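Amphiphysin (Drosophila melanogaster, PDB 1URU) probably senses and binds curved membranes during endocytosis, using a BAR domain that pairs with a second copy into a long helical dimer. Local coordinates at residues R48-A51 against S52-L56; T76-D79 against S80-E83; I84-P87 against Q88-G91; N220-A223 against K224-E228. One frame throughout, in Å; residues are numbered along the deposited sequence.

All four contacts are local ones within a long, thin, three-helix chain, and each also touches the second subunit. Contact 1 lies near the middle of the chain, on helix 35-84, and contact 2 lies farther along the same helix, the two centres 41 Å apart. Contact 3 follows contact 2 directly in sequence, its centre 12 Å on, where the chain turns into helix 92-156. Contact 4 belongs to helix 172-239, with its centre 17 Å from that of contact 2, and their nearest atoms are about 4 Å apart. Contacts 1 and 2 meet across the dimer: Ser52 and Arg55 of one subunit bind Glu83 of the other.

Contact 1 of 4, residues R48-A51 against S52-L56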
loop_
_atom_site.group_PDB
_atom_site.type_symbol
_atom_site.label_atom_id
_atom_site.label_comp_id
_atom_site.label_asym_id
_atom_site.label_seq_id
_atom_site.Cartn_x
_atom_site.Cartn_y
_atom_site.Cartn_z
ATOM N N ARG A 48 -14.588 -13.982 -23.459
ATOM C CA ARG A 48 -13.222 -13.993 -22.925
ATOM C C ARG A 48 -12.630 -12.595 -22.812
ATOM O O ARG A 48 -11.857 -12.315 -21.889
ATOM C CB ARG A 48 -12.286 -14.853 -23.793
ATOM C CG ARG A 48 -12.238 -16.348 -23.411
ATOM C CD ARG A 48 -11.465 -17.285 -24.392
ATOM N NE ARG A 48 -11.172 -16.635 -25.677
ATOM C CZ ARG A 48 -10.069 -15.946 -25.964
ATOM N NH1 ARG A 48 -9.092 -15.808 -25.070
ATOM N NH2 ARG A 48 -9.947 -15.375 -27.154
ATOM N N GLN A 49 -12.972 -11.730 -23.765
ATOM C CA GLN A 49 -12.501 -10.343 -23.756
ATOM C C GLN A 49 -13.142 -9.624 -22.563
ATOM O O GLN A 49 -12.463 -8.900 -21.848
ATOM C CB GLN A 49 -12.840 -9.637 -25.077
ATOM C CG GLN A 49 -12.292 -8.230 -25.219
ATOM C CD GLN A 49 -12.698 -7.538 -26.527
ATOM O OE1 GLN A 49 -13.542 -8.029 -27.265
ATOM N NE2 GLN A 49 -12.082 -6.405 -26.811
ATOM N N GLN A 50 -14.439 -9.869 -22.347
ATOM C CA GLN A 50 -15.197 -9.286 -21.242
ATOM C C GLN A 50 -14.756 -9.815 -19.874
ATOM O O GLN A 50 -14.730 -9.080 -18.918
ATOM C CB GLN A 50 -16.691 -9.550 -21.433
ATOM C CG GLN A 50 -17.574 -9.151 -20.257
ATOM C CD GLN A 50 -19.037 -9.334 -20.567
ATOM O OE1 GLN A 50 -19.456 -10.401 -21.040
ATOM N NE2 GLN A 50 -19.822 -8.304 -20.309
ATOM N N ALA A 51 -14.421 -11.089 -19.782
ATOM C CA ALA A 51 -13.959 -11.675 -18.522
ATOM C C ALA A 51 -12.597 -11.109 -18.141
ATOM O O ALA A 51 -12.308 -10.948 -16.962
ATOM C CB ALA A 51 -13.884 -13.223 -18.628
ATOM N N SER A 52 -11.776 -10.817 -19.154
ATOM C CA SER A 52 -10.412 -10.297 -18.958
ATOM C C SER A 52 -10.416 -8.809 -18.570
ATOM O O SER A 52 -9.595 -8.386 -17.776
ATOM C CB SER A 52 -9.542 -10.494 -20.216
ATOM O OG SER A 52 -9.315 -11.866 -20.513
ATOM N N ALA A 53 -11.348 -8.031 -19.117
ATOM C CA ALA A 53 -11.458 -6.614 -18.773
ATOM C C ALA A 53 -12.088 -6.398 -17.386
ATOM O O ALA A 53 -11.705 -5.470 -16.677
ATOM C CB ALA A 53 -12.237 -5.858 -19.839
ATOM N N ASN A 54 -13.047 -7.254 -17.015
ATOM C CA ASN A 54 -13.691 -7.207 -15.695
ATOM C C ASN A 54 -12.692 -7.549 -14.585
ATOM O O ASN A 54 -12.674 -6.915 -13.503
ATOM C CB ASN A 54 -14.874 -8.172 -15.645
ATOM C CG ASN A 54 -16.105 -7.647 -16.401
ATOM O OD1 ASN A 54 -17.097 -8.342 -16.532
ATOM N ND2 ASN A 54 -16.037 -6.421 -16.874
ATOM N N ARG A 55 -11.845 -8.532 -14.879
ATOM C CA ARG A 55 -10.773 -8.908 -13.984
ATOM C C ARG A 55 -9.736 -7.772 -13.860
ATOM O O ARG A 55 -9.221 -7.516 -12.768
ATOM C CB ARG A 55 -10.120 -10.205 -14.466
ATOM C CG ARG A 55 -8.848 -10.571 -13.766
ATOM C CD ARG A 55 -8.168 -11.812 -14.323
ATOM N NE ARG A 55 -7.054 -12.234 -13.480
ATOM C CZ ARG A 55 -6.245 -13.263 -13.722
ATOM N NH1 ARG A 55 -6.412 -14.035 -14.792
ATOM N NH2 ARG A 55 -5.256 -13.520 -12.871
ATOM N N LEU A 56 -9.415 -7.094 -14.956
ATOM C CA LEU A 56 -8.402 -6.049 -14.898
ATOM C C LEU A 56 -8.916 -4.880 -14.067
ATOM O O LEU A 56 -8.187 -4.315 -13.261
ATOM C CB LEU A 56 -8.025 -5.571 -16.291
ATOM C CG LEU A 56 -6.817 -4.643 -16.363
ATOM C CD1 LEU A 56 -5.577 -5.372 -15.890
ATOM C CD2 LEU A 56 -6.638 -4.129 -17.800
#
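Ser52 sits one turn after Arg48, and its backbone N donates to Arg48 O at 3.1 Å, while its hydroxyl lies beside the same oxygen, OG to O 2.9 Å. OG stands anti to the carbonyl carbon (chi1 -65°), which turns the hydroxyl back toward the preceding turn. Its single proton may serve either Arg48 O or Glu83 OE1 of the second subunit, so a small polar residue suits a place where helix and partner meet. The tightly packed side is built from short or amide side chains. Ala53, whose N binds Gln49 O at 3.1 Å, touches Tyr124 of helix 92-156 with its methyl. Gln49 points into the same interior, its NE2 bonded to Leu196 O and Tyr124 OH, so the buried amide is not left without partners. Gln50 and Asn54 run side by side in the same direction at the partly exposed edge, where Gln50 touches Phe128 and Asn54 touches Thr125, with Gln50 CG 3.8 Å from Asn54 OD1 and the amide planes 44° apart; their contact is a loose one between side chains, while the firm link is Asn54 N to Gln50 O at 3.1 Å. The more open side carries Ala51 and Arg48. Arg55 N donates to Ala51 O at 3.2 Å, but the extended arginine chain leads away to a salt bridge with Glu83 of the second subunit. Successive i to i+4 backbone bonds, with one flank turned to the chain's own helices and another to a partner subunit, are what the long first helix of a dimeric BAR-domain coiled coil presents.

Contact 2 of 4, residues T76-D79 against S80-E83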
loop_
_atom_site.group_PDB
_atom_site.type_symbol
_atom_site.label_atom_id
_atom_site.label_comp_id
_atom_site.label_asym_id
_atom_site.label_seq_id
_atom_site.Cartn_x
_atom_site.Cartn_y
_atom_site.Cartn_z
ATOM N N THR A 76 1.596 9.564 7.663
ATOM C CA THR A 76 1.610 9.551 9.127
ATOM C C THR A 76 2.957 9.063 9.668
ATOM O O THR A 76 3.319 9.423 10.787
ATOM C CB THR A 76 0.502 8.673 9.737
ATOM O OG1 THR A 76 0.740 7.301 9.409
ATOM C CG2 THR A 76 -0.869 8.988 9.160
ATOM N N LEU A 77 3.688 8.250 8.892
ATOM C CA LEU A 77 5.007 7.757 9.318
ATOM C C LEU A 77 6.025 8.838 9.146
ATOM O O LEU A 77 6.903 8.986 9.965
ATOM C CB LEU A 77 5.467 6.510 8.535
ATOM C CG LEU A 77 6.915 6.036 8.737
ATOM C CD1 LEU A 77 7.141 5.651 10.173
ATOM C CD2 LEU A 77 7.270 4.868 7.841
HETATM N N MSE A 78 5.934 9.578 8.056
HETATM C CA MSE A 78 6.903 10.647 7.795
HETATM C C MSE A 78 6.665 11.809 8.752
HETATM O O MSE A 78 7.588 12.501 9.130
HETATM C CB MSE A 78 6.837 11.076 6.332
HETATM C CG MSE A 78 7.410 10.015 5.414
HETATM SE SE MSE A 78 9.339 9.567 5.809
HETATM C CE MSE A 78 10.027 11.326 5.525
ATOM N N ASP A 79 5.421 11.964 9.183
ATOM C CA ASP A 79 5.050 12.992 10.128
ATOM C C ASP A 79 5.685 12.655 11.450
ATOM O O ASP A 79 5.959 13.541 12.236
ATOM C CB ASP A 79 3.519 13.048 10.317
ATOM C CG ASP A 79 2.789 13.735 9.169
ATOM O OD1 ASP A 79 3.439 14.220 8.205
ATOM O OD2 ASP A 79 1.538 13.816 9.167
ATOM N N SER A 80 5.870 11.364 11.703
ATOM C CA SER A 80 6.590 10.886 12.885
ATOM C C SER A 80 8.070 11.110 12.804
ATOM O O SER A 80 8.666 11.517 13.782
ATOM C CB SER A 80 6.399 9.404 13.076
ATOM O OG SER A 80 5.355 9.220 13.970
ATOM N N VAL A 81 8.667 10.778 11.663
ATOM C CA VAL A 81 10.091 10.932 11.488
ATOM C C VAL A 81 10.399 12.414 11.657
ATOM O O VAL A 81 11.389 12.775 12.297
ATOM C CB VAL A 81 10.573 10.489 10.103
ATOM C CG1 VAL A 81 12.019 10.869 9.920
ATOM C CG2 VAL A 81 10.397 8.988 9.908
ATOM N N CYS A 82 9.535 13.263 11.095
ATOM C CA CYS A 82 9.704 14.704 11.194
ATOM C C CYS A 82 9.565 15.144 12.655
ATOM O O CYS A 82 10.337 15.975 13.105
ATOM C CB CYS A 82 8.731 15.442 10.272
ATOM S SG CYS A 82 9.174 15.387 8.497
ATOM N N GLU A 83 8.637 14.551 13.409
ATOM C CA GLU A 83 8.450 14.888 14.837
ATOM C C GLU A 83 9.659 14.537 15.739
ATOM O O GLU A 83 10.071 15.344 16.583
ATOM C CB GLU A 83 7.184 14.205 15.398
ATOM C CG GLU A 83 6.822 14.583 16.844
ATOM C CD GLU A 83 7.272 13.544 17.902
ATOM O OE1 GLU A 83 8.431 13.640 18.393
ATOM O OE2 GLU A 83 6.471 12.634 18.264
#
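The flat groups that meet here are the peptides of Leu77, Met78 and Asp79, each approached at its carbonyl oxygen by an N-H from the next turn. Val81 N donates to Leu77 O at 3.0 Å, and Glu83 N to Asp79 O at 3.1 Å. This is the alpha-helical backbone of helix 35-84, part of the BAR-domain coiled coil. Cys82 N to Met78 O, at 2.9 Å, is the straightest of the bonds, with an N-H...O angle of 160°. Ser80 N is held less firmly: it makes weak bonds both to Thr76 O at 3.3 Å and to Leu77 O at 3.1 Å. Around this backbone, residue type follows position. Leu77 and Val81 are buried and apolar because they pack on Phe60 and Leu208 of the second subunit. Cys82 turns instead to helix 92-156, touching Leu95 and Thr99, and its SG lies 3.4 Å from Met78 O. Asp79 suits the more open side, where its carboxylate makes a long, weak ion pair with Lys75, and the chain of Glu83 leads away to Ser52 and Arg55 of the second subunit. Selenomethionine Met78 is buried, touching Thr99 of helix 92-156 and Phe212 of the second subunit, its chain bent at chi2 and chi3. Val81 carries CG2 anti to its carbonyl carbon, which aims this methyl back along the helix until it lies 4.3 Å from Met78 SE.

Contact 3 of 4, residues I84-P87 against Q88-G91; sequences IYEP and QWSG
Glu86 lays its side chain over one face of the Trp89 indole, with CG 3.8 Å from the centroid of the six-membered ring and 19° off the ring normal. Both residues hold CG anti to their own carbonyl carbon (chi1 -51° for Glu86, -60° for Trp89), which brings the glutamate methylenes above the ring and leaves the carboxylate nearly parallel to it. Gln88 differs: its CG lies between backbone N and carbonyl carbon, and a sharp bend at chi2 folds the amide back, so that NE2 reaches Glu86 OE1 at 2.8 Å on the anti side. That oxygen also takes a salt bridge from Arg200 of the second subunit. Tyr85 crosses the indole at a slant, the ring planes 59° apart, with Trp89 CE3 over its face. Beyond that ring its hydroxyl donates to Ser90 O at 2.7 Å, in the carbonyl plane. Were Trp89 replaced by an alanine, the Glu86 methylenes and the Tyr85 ring face would probably lose their cover and a gap would open beside Leu236. Gly91 takes a positive phi, which glycine tolerates easily, at the N-cap of the next helix. Trp89 N to Glu86 O, 3.1 Å, closes a type I beta turn, with proline suitably at its second position; the whole is a short loop joining helices 35-84 and 92-156 of a BAR domain, one side of it resting on the second subunit.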
loop_
_atom_site.group_PDB
_atom_site.type_symbol
_atom_site.label_atom_id
_atom_site.label_comp_id
_atom_site.label_asym_id
_atom_site.label_seq_id
_atom_site.Cartn_x
_atom_site.Cartn_y
_atom_site.Cartn_z
ATOM N N ILE A 84 10.198 13.330 15.570
ATOM C CA ILE A 84 11.238 12.783 16.436
ATOM C C ILE A 84 12.638 13.299 16.072
ATOM O O ILE A 84 13.585 13.140 16.835
ATOM C CB ILE A 84 11.196 11.231 16.362
ATOM C CG1 ILE A 84 12.047 10.610 17.466
ATOM C CG2 ILE A 84 11.661 10.715 14.981
ATOM C CD1 ILE A 84 11.667 9.204 17.799
ATOM N N TYR A 85 12.750 13.869 14.879
ATOM C CA TYR A 85 13.956 14.504 14.393
ATOM C C TYR A 85 13.811 15.916 14.864
ATOM O O TYR A 85 12.783 16.546 14.637
ATOM C CB TYR A 85 13.958 14.475 12.879
ATOM C CG TYR A 85 15.288 14.621 12.201
ATOM C CD1 TYR A 85 15.823 13.579 11.463
ATOM C CD2 TYR A 85 15.977 15.814 12.232
ATOM C CE1 TYR A 85 17.017 13.708 10.811
ATOM C CE2 TYR A 85 17.177 15.954 11.579
ATOM C CZ TYR A 85 17.686 14.894 10.868
ATOM O OH TYR A 85 18.866 15.033 10.208
ATOM N N GLU A 86 14.822 16.421 15.548
ATOM C CA GLU A 86 14.672 17.675 16.265
ATOM C C GLU A 86 15.153 18.874 15.449
ATOM O O GLU A 86 16.060 18.740 14.614
ATOM C CB GLU A 86 15.390 17.569 17.593
ATOM C CG GLU A 86 14.968 16.314 18.337
ATOM C CD GLU A 86 15.273 16.356 19.809
ATOM O OE1 GLU A 86 16.065 17.227 20.244
ATOM O OE2 GLU A 86 14.714 15.502 20.530
ATOM N N PRO A 87 14.537 20.033 15.679
ATOM C CA PRO A 87 14.883 21.266 14.953
ATOM C C PRO A 87 16.378 21.593 14.978
ATOM O O PRO A 87 16.980 21.963 13.978
ATOM C CB PRO A 87 14.099 22.347 15.708
ATOM C CG PRO A 87 12.985 21.638 16.383
ATOM C CD PRO A 87 13.473 20.262 16.670
ATOM N N GLN A 88 16.974 21.422 16.140
ATOM C CA GLN A 88 18.349 21.815 16.351
ATOM C C GLN A 88 19.390 20.899 15.668
ATOM O O GLN A 88 20.569 21.261 15.593
ATOM C CB GLN A 88 18.618 21.934 17.867
ATOM C CG GLN A 88 19.068 20.654 18.554
ATOM C CD GLN A 88 17.944 19.880 19.227
ATOM O OE1 GLN A 88 16.753 20.269 19.167
ATOM N NE2 GLN A 88 18.324 18.772 19.887
ATOM N N TRP A 89 18.983 19.708 15.217
ATOM C CA TRP A 89 19.901 18.801 14.508
ATOM C C TRP A 89 20.093 19.286 13.086
ATOM O O TRP A 89 19.241 19.987 12.537
ATOM C CB TRP A 89 19.371 17.358 14.501
ATOM C CG TRP A 89 19.171 16.773 15.875
ATOM C CD1 TRP A 89 19.570 17.314 17.046
ATOM C CD2 TRP A 89 18.510 15.550 16.209
ATOM N NE1 TRP A 89 19.194 16.521 18.100
ATOM C CE2 TRP A 89 18.547 15.420 17.611
ATOM C CE3 TRP A 89 17.878 14.551 15.468
ATOM C CZ2 TRP A 89 17.983 14.329 18.284
ATOM C CZ3 TRP A 89 17.327 13.478 16.129
ATOM C CH2 TRP A 89 17.372 13.374 17.519
ATOM N N SER A 90 21.216 18.935 12.481
ATOM C CA SER A 90 21.439 19.317 11.095
ATOM C C SER A 90 20.498 18.517 10.176
ATOM O O SER A 90 20.084 17.403 10.509
ATOM C CB SER A 90 22.912 19.145 10.697
ATOM O OG SER A 90 23.175 17.847 10.194
ATOM N N GLY A 91 20.162 19.109 9.033
ATOM C CA GLY A 91 19.242 18.524 8.078
ATOM C C GLY A 91 17.762 18.639 8.437
ATOM O O GLY A 91 16.924 18.101 7.724
#

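Contact 4 of 4, residues N220-A223 against K224-E228; sequences NETA and KIYSE
Lys224 N donates to Asn220 O at 3.2 Å in a nearly straight bond (171°), one of a run of i to i+4 backbone bonds that continues with Ile225 on Glu221, Tyr226 on Thr222 and Ser227 on Ala223. On the outer side Glu221 and Lys224 run side by side. Glu221 bends at chi2 (-46°), bringing its carboxylate round to the lysine, whose extended chain carries NZ to within 3.2 Å of OE2, on the syn side; OE1, 3.4 Å from NZ, adds a weaker bond to the same salt bridge. With an alanine in place of Glu221, the ammonium of Lys224 is likely to lose its charge partner and its long chain to swing more freely. Helix 172-239 is one of the three long helices each subunit gives to the dimeric BAR-domain bundle. Ile225, buried and apolar, packs on Gln98 and Ala101 of helix 92-156, while Asn220 touches Ala223 of the second subunit. Thr222 suits its buried place because its OG1 bonds back to Phe218 O, satisfying the hydroxyl. The threonine methyl, anti to the backbone N, lies alongside the tyrosine ring, Thr222 CG2 to Tyr226 CE1 3.7 Å.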
loop_
_atom_site.group_PDB
_atom_site.type_symbol
_atom_site.label_atom_id
_atom_site.label_comp_id
_atom_site.label_asym_id
_atom_site.label_seq_id
_atom_site.Cartn_x
_atom_site.Cartn_y
_atom_site.Cartn_z
ATOM N N ASN A 220 10.709 6.751 -9.656
ATOM C CA ASN A 220 12.000 7.329 -9.959
ATOM C C ASN A 220 12.189 8.659 -9.237
ATOM O O ASN A 220 13.281 8.967 -8.757
ATOM C CB ASN A 220 12.126 7.535 -11.463
ATOM C CG ASN A 220 13.374 8.260 -11.841
ATOM O OD1 ASN A 220 13.316 9.308 -12.453
ATOM N ND2 ASN A 220 14.525 7.715 -11.451
ATOM N N GLU A 221 11.129 9.456 -9.162
ATOM C CA GLU A 221 11.187 10.692 -8.383
ATOM C C GLU A 221 11.257 10.362 -6.902
ATOM O O GLU A 221 12.132 10.854 -6.220
ATOM C CB GLU A 221 10.001 11.620 -8.679
ATOM C CG GLU A 221 9.944 12.205 -10.091
ATOM C CD GLU A 221 11.268 12.747 -10.581
ATOM O OE1 GLU A 221 11.970 13.440 -9.813
ATOM O OE2 GLU A 221 11.611 12.445 -11.746
ATOM N N THR A 222 10.365 9.510 -6.412
ATOM C CA THR A 222 10.441 9.058 -5.022
ATOM C C THR A 222 11.831 8.503 -4.709
ATOM O O THR A 222 12.279 8.605 -3.586
ATOM C CB THR A 222 9.367 7.974 -4.695
ATOM O OG1 THR A 222 8.045 8.482 -4.851
ATOM C CG2 THR A 222 9.380 7.639 -3.242
ATOM N N ALA A 223 12.524 7.920 -5.684
ATOM C CA ALA A 223 13.876 7.406 -5.419
ATOM C C ALA A 223 14.875 8.540 -5.153
ATOM O O ALA A 223 15.635 8.514 -4.178
ATOM C CB ALA A 223 14.356 6.526 -6.546
ATOM N N LYS A 224 14.859 9.531 -6.041
ATOM C CA LYS A 224 15.629 10.765 -5.873
ATOM C C LYS A 224 15.409 11.408 -4.498
ATOM O O LYS A 224 16.322 11.989 -3.953
ATOM C CB LYS A 224 15.283 11.787 -6.971
ATOM C CG LYS A 224 15.815 11.451 -8.365
ATOM C CD LYS A 224 15.518 12.587 -9.366
ATOM C CE LYS A 224 15.488 12.067 -10.816
ATOM N NZ LYS A 224 14.753 12.997 -11.742
ATOM N N ILE A 225 14.204 11.309 -3.954
ATOM C CA ILE A 225 13.885 11.914 -2.667
ATOM C C ILE A 225 14.547 11.159 -1.541
ATOM O O ILE A 225 15.106 11.757 -0.616
ATOM C CB ILE A 225 12.395 11.852 -2.426
ATOM C CG1 ILE A 225 11.682 12.809 -3.367
ATOM C CG2 ILE A 225 12.084 12.089 -0.919
ATOM C CD1 ILE A 225 10.467 13.496 -2.757
ATOM N N TYR A 226 14.431 9.838 -1.610
ATOM C CA TYR A 226 14.966 8.973 -0.576
ATOM C C TYR A 226 16.496 8.986 -0.548
ATOM O O TYR A 226 17.041 8.801 0.525
ATOM C CB TYR A 226 14.382 7.538 -0.643
ATOM C CG TYR A 226 13.057 7.396 0.105
ATOM C CD1 TYR A 226 11.873 7.018 -0.541
ATOM C CD2 TYR A 226 12.985 7.674 1.449
ATOM C CE1 TYR A 226 10.659 6.910 0.167
ATOM C CE2 TYR A 226 11.807 7.572 2.149
ATOM C CZ TYR A 226 10.650 7.189 1.519
ATOM O OH TYR A 226 9.524 7.112 2.282
ATOM N N SER A 227 17.200 9.237 -1.660
ATOM C CA SER A 227 18.666 9.348 -1.558
ATOM C C SER A 227 19.046 10.716 -1.041
ATOM O O SER A 227 20.087 10.876 -0.420
ATOM C CB SER A 227 19.419 9.025 -2.854
ATOM O OG SER A 227 19.027 9.833 -3.919
ATOM N N GLU A 228 18.210 11.713 -1.288
ATOM C CA GLU A 228 18.398 12.990 -0.619
ATOM C C GLU A 228 18.286 12.785 0.900
ATOM O O GLU A 228 19.087 13.314 1.661
ATOM C CB GLU A 228 17.387 14.036 -1.123
ATOM C CG GLU A 228 17.936 15.452 -1.288
ATOM C CD GLU A 228 19.231 15.501 -2.099
ATOM O OE1 GLU A 228 20.298 15.133 -1.541
ATOM O OE2 GLU A 228 19.193 15.912 -3.285
#